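Local atomic coordinates of cortical-lytic enzyme (Clostridium perfringens, PDB entry 5JIP), a protein that probably hydrolyses the peptidoglycan of the spore cortex during germination, acting as a lysozyme-type muramidase of glycoside hydrolase family 25. Residues Q7-N10 / P11-F15; Q88-Q91 / F92-V95; F161-P164 / G165-Y168. One frame throughout, in Å; residues are numbered along the deposited sequence.

Contact 1: Q7-N10 / P11-F15; sequences QDKN and PLSTF
Asn10 and Ser13 grip each other across a type I beta turn, and the tight part of the contact is Asn10 held by Ser13 on the one hand and by the Leu12 amide on the other. Ser13 OG takes the backbone N-H of Asn10 in a nearly straight bond, Asn10 N to Ser13 OG 2.9 Å, 166° at the hydrogen, while Ser13 N donates to Asn10 O at 3.0 Å and closes the turn. Asn10 adds an Asx turn: its OD1 accepts the amide of Leu12, with Asn10 OD1 to Leu12 N at 2.7 Å and the donor 41° out of the side-chain carbonyl plane. This works because CG sits between the backbone N and the carbonyl carbon (chi1 70°), folding the amide forward over the turn. Serine suits the closing position because its hydroxyl, one bond beyond CB and beside its own backbone N, reaches Asn10 N. Pro11, with its phi fixed by the ring, fits the second position of a type I turn.

The outer side is looser. Pro11 and Leu12 are exposed at the bend, and CB is the side-chain atom of Leu12 nearest to Asn10, 3.3 Å from Asn10 OD1. On another flank the bent chain of Lys9 brings NZ to a weak 3.3 Å bond with Asn10 O, and one water links Lys9 NZ to Ser13 O.

Asn10 ND2 is held by Asn224, and Lys9 makes a cation-pi contact with Trp221 at the end of strand 217-221. The turn lies just before strand 15-19, which pairs with strands 38-44 and 217-221.

Contact 2: Q88-Q91 / F92-V95; sequences QADQ and FIDV
Phe92 donates its amide to Gln88 one turn back, with Phe92 N to Gln88 O at 2.9 Å. Its CB brushes the same carbonyl oxygen. With CG anti to the backbone N (chi1 -175°), the ring is carried off the helix towards Phe138, Pro110 and strand 38-44, where a large buried aromatic is well placed. Ile93 follows, its N 3.0 Å from Ala89 O. Here CG1 stands beside the backbone N (chi1 -72°) and rests only 3.2 Å from Ala89 O, with CD1 continuing over that oxygen. The branched isoleucine packs on Phe138, Lys141 and Thr142 of helix 124-142.

Asp94 comes next on the exposed side. Asp94 N reaches Asp90 O at 3.1 Å, the longest of the four bonds, and its carboxylate points onward to Gln98 by way of OD1. Asp90 is occupied elsewhere, in a salt bridge with Arg137. Last, Val95 N lies 2.9 Å from Gln91 O, and its CG2 methyl touches the same oxygen at 3.3 Å, while the side chain packs on Ala42.

Phe92, Ile93 and Val95 thus pack inward while Asp94 lies exposed; Gln88 is polar yet buried, satisfied by His74 and the Lys77 carbonyl. Four successive i to i+4 bonds make this a regular alpha-helix: the crossover helix of the beta-alpha-beta unit formed by strand 70-75, helix 83-100 and strand 111-113, as expected in a TIM-barrel-like family 25 domain.

Contact 3: F161-P164 / G165-Y168; sequences FKVP and GKGY
Tyr168 lays one face of its ring against the aliphatic stem of Lys162, whose CG stands 4.1 Å above the ring plane, offset toward the rim. Lys162 CB meets Tyr168 CE1 at 3.7 Å, and CD carries on past the hydroxyl end. The lysine chain is fully extended: chi1 of -174° sets CG opposite the backbone N, which sends the methylenes obliquely over the aromatic surface while NZ continues past the ring. A long, flexible residue with an apolar stem is well suited to such an exposed place.

Behind this overlap the backbone folds back on itself. Val163 N donates to Gly167 O at 2.8 Å, and Lys166 N donates to Val163 O at 2.9 Å. The second bond closes a type II beta turn with Pro164 and Gly165 at its corners: proline supplies the constrained first corner, and the positive phi of Gly165 (81°) would jam a CB against Pro164 O. Gly167 also has positive phi, which favours glycine. Alongside, Val163 CG1 packs on Lys166 CB at 3.8 Å.

The hairpin-like loop lies between helix 152-157 and strand 175-178. Val163 rests on Thr125 and Val128 and Pro164 on Thr125, so the loop packs against the beginning of helix 124-142.

Overall arrangement
The three contacts follow one another along the chain and do not touch. Contact 1 and contact 2 lie on opposite sides of the chain's centre, with their own centres 31 Å apart; contact 3 is about 30 Å from contact 1 and 27 Å from contact 2, centre to centre. Helix 124-142 connects the last two, receiving Ile93 on one part and Val163 on another. Contact 1 lies nearest to an annotated site: the side chain of Leu12 is about 12 Å from that of Asp227, which binds magnesium together with Met230, Asp258 and Asp304. Contacts 2 and 3 are away from that metal, within the family 25 region.

Contact 1: Q7-N10 / P11-F15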
loop_
_atom_site.group_PDB
_atom_site.type_symbol
_atom_site.label_atom_id
_atom_site.label_comp_id
_atom_site.label_asym_id
_atom_site.label_seq_id
_atom_site.Cartn_x
_atom_site.Cartn_y
_atom_site.Cartn_z
ATOM N N GLN A 7 4.083 -23.286 2.385
ATOM C CA GLN A 7 4.542 -22.348 1.376
ATOM C C GLN A 7 5.888 -22.826 0.851
ATOM O O GLN A 7 6.893 -22.781 1.564
ATOM C CB GLN A 7 4.650 -20.933 1.959
ATOM C CG GLN A 7 5.231 -19.900 1.024
ATOM C CD GLN A 7 5.494 -18.596 1.733
ATOM O OE1 GLN A 7 4.951 -18.333 2.802
ATOM N NE2 GLN A 7 6.388 -17.794 1.170
ATOM N N ASP A 8 5.901 -23.271 -0.393
ATOM C CA ASP A 8 7.138 -23.663 -1.051
ATOM C C ASP A 8 7.822 -22.434 -1.651
ATOM O O ASP A 8 7.222 -21.356 -1.779
ATOM C CB ASP A 8 6.832 -24.689 -2.140
ATOM C CG ASP A 8 8.048 -25.503 -2.537
ATOM O OD1 ASP A 8 9.173 -25.148 -2.145
ATOM O OD2 ASP A 8 7.870 -26.522 -3.228
ATOM N N LYS A 9 9.101 -22.601 -2.020
ATOM C CA LYS A 9 9.728 -21.660 -2.939
ATOM C C LYS A 9 9.188 -21.914 -4.342
ATOM O O LYS A 9 8.407 -22.835 -4.561
ATOM C CB LYS A 9 11.257 -21.769 -2.884
ATOM C CG LYS A 9 11.831 -23.148 -3.224
ATOM C CD LYS A 9 12.122 -23.336 -4.699
ATOM C CE LYS A 9 13.165 -22.356 -5.226
ATOM N NZ LYS A 9 13.494 -22.570 -6.656
ATOM N N ASN A 10 9.573 -21.063 -5.290
ATOM C CA ASN A 10 9.077 -21.210 -6.661
ATOM C C ASN A 10 10.148 -20.752 -7.651
ATOM O O ASN A 10 11.224 -20.311 -7.232
ATOM C CB ASN A 10 7.773 -20.425 -6.855
ATOM C CG ASN A 10 7.982 -18.924 -6.841
ATOM O OD1 ASN A 10 8.355 -18.308 -7.859
ATOM N ND2 ASN A 10 7.718 -18.320 -5.702
ATOM N N PRO A 11 9.909 -20.840 -8.961
ATOM C CA PRO A 11 10.982 -20.503 -9.913
ATOM C C PRO A 11 11.476 -19.082 -9.814
ATOM O O PRO A 11 12.617 -18.801 -10.208
ATOM C CB PRO A 11 10.319 -20.771 -11.275
ATOM C CG PRO A 11 9.395 -21.877 -10.997
ATOM C CD PRO A 11 8.801 -21.535 -9.637
ATOM N N LEU A 12 10.654 -18.164 -9.338
ATOM C CA LEU A 12 11.091 -16.787 -9.264
ATOM C C LEU A 12 11.816 -16.480 -7.966
ATOM O O LEU A 12 12.306 -15.358 -7.814
ATOM C CB LEU A 12 9.905 -15.826 -9.407
ATOM C CG LEU A 12 9.196 -15.931 -10.760
ATOM C CD1 LEU A 12 7.934 -15.070 -10.763
ATOM C CD2 LEU A 12 10.150 -15.520 -11.886
ATOM N N SER A 13 11.870 -17.423 -7.024
ATOM C CA SER A 13 12.423 -17.106 -5.716
ATOM C C SER A 13 13.868 -16.637 -5.837
ATOM O O SER A 13 14.688 -17.273 -6.507
ATOM C CB SER A 13 12.354 -18.322 -4.790
ATOM O OG SER A 13 11.011 -18.703 -4.512
ATOM N N THR A 14 14.185 -15.546 -5.136
ATOM C CA THR A 14 15.569 -15.112 -5.026
ATOM C C THR A 14 16.337 -16.038 -4.082
ATOM O O THR A 14 15.770 -16.864 -3.368
ATOM C CB THR A 14 15.651 -13.669 -4.533
ATOM O OG1 THR A 14 14.899 -13.522 -3.329
ATOM C CG2 THR A 14 15.104 -12.694 -5.601
ATOM N N PHE A 15 17.652 -15.865 -4.074
ATOM C CA PHE A 15 18.539 -16.822 -3.436
ATOM C C PHE A 15 19.803 -16.126 -2.963
ATOM O O PHE A 15 20.359 -15.285 -3.671
ATOM C CB PHE A 15 18.871 -17.947 -4.419
ATOM C CG PHE A 15 20.025 -18.809 -3.995
ATOM C CD1 PHE A 15 19.829 -19.933 -3.219
ATOM C CD2 PHE A 15 21.302 -18.496 -4.393
ATOM C CE1 PHE A 15 20.904 -20.734 -2.819
ATOM C CE2 PHE A 15 22.379 -19.287 -4.016
ATOM C CZ PHE A 15 22.180 -20.414 -3.239
HETATM O O HOH W 1 14.768 -20.195 -7.810
#

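Contact 2: Q88-Q91 / F92-V95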
loop_
_atom_site.group_PDB
_atom_site.type_symbol
_atom_site.label_atom_id
_atom_site.label_comp_id
_atom_site.label_asym_id
_atom_site.label_seq_id
_atom_site.Cartn_x
_atom_site.Cartn_y
_atom_site.Cartn_z
ATOM N N GLN A 88 20.121 -3.678 23.363
ATOM C CA GLN A 88 20.612 -4.408 22.207
ATOM C C GLN A 88 20.141 -3.766 20.915
ATOM O O GLN A 88 20.913 -3.679 19.955
ATOM C CB GLN A 88 20.202 -5.866 22.275
ATOM C CG GLN A 88 21.059 -6.637 23.281
ATOM C CD GLN A 88 20.622 -8.052 23.468
ATOM O OE1 GLN A 88 20.453 -8.810 22.503
ATOM N NE2 GLN A 88 20.463 -8.441 24.727
ATOM N N ALA A 89 18.896 -3.280 20.875
ATOM C CA ALA A 89 18.453 -2.578 19.671
ATOM C C ALA A 89 19.309 -1.341 19.412
ATOM O O ALA A 89 19.720 -1.083 18.271
ATOM C CB ALA A 89 16.978 -2.189 19.774
ATOM N N ASP A 90 19.606 -0.566 20.456
ATOM C CA ASP A 90 20.441 0.611 20.254
ATOM C C ASP A 90 21.840 0.223 19.798
ATOM O O ASP A 90 22.444 0.926 18.986
ATOM C CB ASP A 90 20.524 1.445 21.534
ATOM C CG ASP A 90 19.258 2.249 21.805
ATOM O OD1 ASP A 90 18.355 2.325 20.939
ATOM O OD2 ASP A 90 19.165 2.821 22.899
ATOM N N GLN A 91 22.383 -0.879 20.331
ATOM C CA GLN A 91 23.726 -1.312 19.936
ATOM C C GLN A 91 23.753 -1.747 18.480
ATOM O O GLN A 91 24.691 -1.426 17.740
ATOM C CB GLN A 91 24.188 -2.458 20.830
ATOM C CG GLN A 91 24.517 -2.048 22.273
ATOM C CD GLN A 91 24.647 -3.247 23.218
ATOM O OE1 GLN A 91 24.051 -4.296 22.992
ATOM N NE2 GLN A 91 25.412 -3.084 24.282
ATOM N N PHE A 92 22.733 -2.498 18.065
ATOM C CA PHE A 92 22.609 -2.939 16.681
ATOM C C PHE A 92 22.523 -1.746 15.728
ATOM O O PHE A 92 23.206 -1.712 14.696
ATOM C CB PHE A 92 21.382 -3.842 16.593
ATOM C CG PHE A 92 21.153 -4.489 15.245
ATOM C CD1 PHE A 92 22.206 -4.912 14.442
ATOM C CD2 PHE A 92 19.853 -4.701 14.805
ATOM C CE1 PHE A 92 21.959 -5.527 13.228
ATOM C CE2 PHE A 92 19.610 -5.314 13.591
ATOM C CZ PHE A 92 20.655 -5.724 12.796
ATOM N N ILE A 93 21.712 -0.755 16.079
ATOM C CA ILE A 93 21.569 0.467 15.286
ATOM C C ILE A 93 22.922 1.132 15.091
ATOM O O ILE A 93 23.246 1.618 14.006
ATOM C CB ILE A 93 20.562 1.415 15.971
ATOM C CG1 ILE A 93 19.153 0.859 15.815
ATOM C CG2 ILE A 93 20.649 2.844 15.403
ATOM C CD1 ILE A 93 18.132 1.521 16.723
ATOM N N ASP A 94 23.707 1.204 16.159
ATOM C CA ASP A 94 25.044 1.786 16.102
ATOM C C ASP A 94 25.947 0.978 15.179
ATOM O O ASP A 94 26.571 1.535 14.268
ATOM C CB ASP A 94 25.576 1.866 17.541
ATOM C CG ASP A 94 27.008 2.399 17.658
ATOM O OD1 ASP A 94 27.643 2.787 16.669
ATOM O OD2 ASP A 94 27.496 2.415 18.812
ATOM N N VAL A 95 25.985 -0.351 15.355
ATOM C CA VAL A 95 26.878 -1.175 14.530
ATOM C C VAL A 95 26.487 -1.099 13.060
ATOM O O VAL A 95 27.349 -0.977 12.184
ATOM C CB VAL A 95 26.893 -2.626 15.034
ATOM C CG1 VAL A 95 27.708 -3.560 14.113
ATOM C CG2 VAL A 95 27.461 -2.658 16.416
#

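Contact 3: F161-P164 / G165-Y168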
loop_
_atom_site.group_PDB
_atom_site.type_symbol
_atom_site.label_atom_id
_atom_site.label_comp_id
_atom_site.label_asym_id
_atom_site.label_seq_id
_atom_site.Cartn_x
_atom_site.Cartn_y
_atom_site.Cartn_z
ATOM N N PHE A 161 4.767 -19.297 19.309
ATOM C CA PHE A 161 4.809 -17.864 19.601
ATOM C C PHE A 161 3.413 -17.305 19.868
ATOM O O PHE A 161 3.164 -16.107 19.707
ATOM C CB PHE A 161 5.471 -17.066 18.466
ATOM C CG PHE A 161 6.964 -17.129 18.449
ATOM C CD1 PHE A 161 7.682 -17.918 19.346
ATOM C CD2 PHE A 161 7.668 -16.357 17.541
ATOM C CE1 PHE A 161 9.087 -17.944 19.312
ATOM C CE2 PHE A 161 9.040 -16.384 17.510
ATOM C CZ PHE A 161 9.753 -17.190 18.393
ATOM N N LYS A 162 2.503 -18.158 20.314
ATOM C CA LYS A 162 1.188 -17.696 20.757
ATOM C C LYS A 162 1.282 -17.198 22.186
ATOM O O LYS A 162 1.723 -17.928 23.075
ATOM C CB LYS A 162 0.164 -18.816 20.645
ATOM C CG LYS A 162 -1.262 -18.356 20.964
ATOM C CD LYS A 162 -2.279 -19.417 20.608
ATOM C CE LYS A 162 -3.694 -18.851 20.696
ATOM N NZ LYS A 162 -4.774 -19.879 20.510
ATOM N N VAL A 163 0.902 -15.949 22.408
ATOM C CA VAL A 163 0.968 -15.334 23.727
ATOM C C VAL A 163 -0.416 -15.439 24.358
ATOM O O VAL A 163 -1.382 -14.949 23.763
ATOM C CB VAL A 163 1.419 -13.879 23.656
ATOM C CG1 VAL A 163 1.318 -13.217 25.045
ATOM C CG2 VAL A 163 2.854 -13.840 23.106
ATOM N N PRO A 164 -0.545 -16.018 25.546
ATOM C CA PRO A 164 -1.857 -16.080 26.221
ATOM C C PRO A 164 -2.556 -14.727 26.260
ATOM O O PRO A 164 -1.995 -13.724 26.686
ATOM C CB PRO A 164 -1.490 -16.563 27.629
ATOM C CG PRO A 164 -0.280 -17.424 27.410
ATOM C CD PRO A 164 0.495 -16.736 26.303
ATOM N N GLY A 165 -3.795 -14.704 25.788
ATOM C CA GLY A 165 -4.569 -13.476 25.784
ATOM C C GLY A 165 -4.285 -12.508 24.648
ATOM O O GLY A 165 -5.030 -11.529 24.491
ATOM N N LYS A 166 -3.257 -12.754 23.828
ATOM C CA LYS A 166 -2.743 -11.735 22.925
ATOM C C LYS A 166 -2.523 -12.222 21.503
ATOM O O LYS A 166 -2.034 -11.446 20.673
ATOM C CB LYS A 166 -1.413 -11.174 23.458
ATOM C CG LYS A 166 -1.514 -10.473 24.809
ATOM C CD LYS A 166 -2.242 -9.143 24.684
ATOM C CE LYS A 166 -2.313 -8.418 26.032
ATOM N NZ LYS A 166 -0.967 -8.028 26.519
ATOM N N GLY A 167 -2.847 -13.467 21.196
ATOM C CA GLY A 167 -2.666 -13.943 19.836
ATOM C C GLY A 167 -1.197 -14.104 19.499
ATOM O O GLY A 167 -0.424 -14.675 20.269
ATOM N N TYR A 168 -0.811 -13.571 18.337
ATOM C CA TYR A 168 0.535 -13.703 17.780
ATOM C C TYR A 168 1.056 -12.291 17.559
ATOM O O TYR A 168 0.922 -11.747 16.454
ATOM C CB TYR A 168 0.522 -14.480 16.468
ATOM C CG TYR A 168 0.012 -15.882 16.582
ATOM C CD1 TYR A 168 0.865 -16.921 16.932
ATOM C CD2 TYR A 168 -1.322 -16.175 16.320
ATOM C CE1 TYR A 168 0.405 -18.223 17.017
ATOM C CE2 TYR A 168 -1.799 -17.464 16.407
ATOM C CZ TYR A 168 -0.932 -18.486 16.764
ATOM O OH TYR A 168 -1.391 -19.775 16.848
#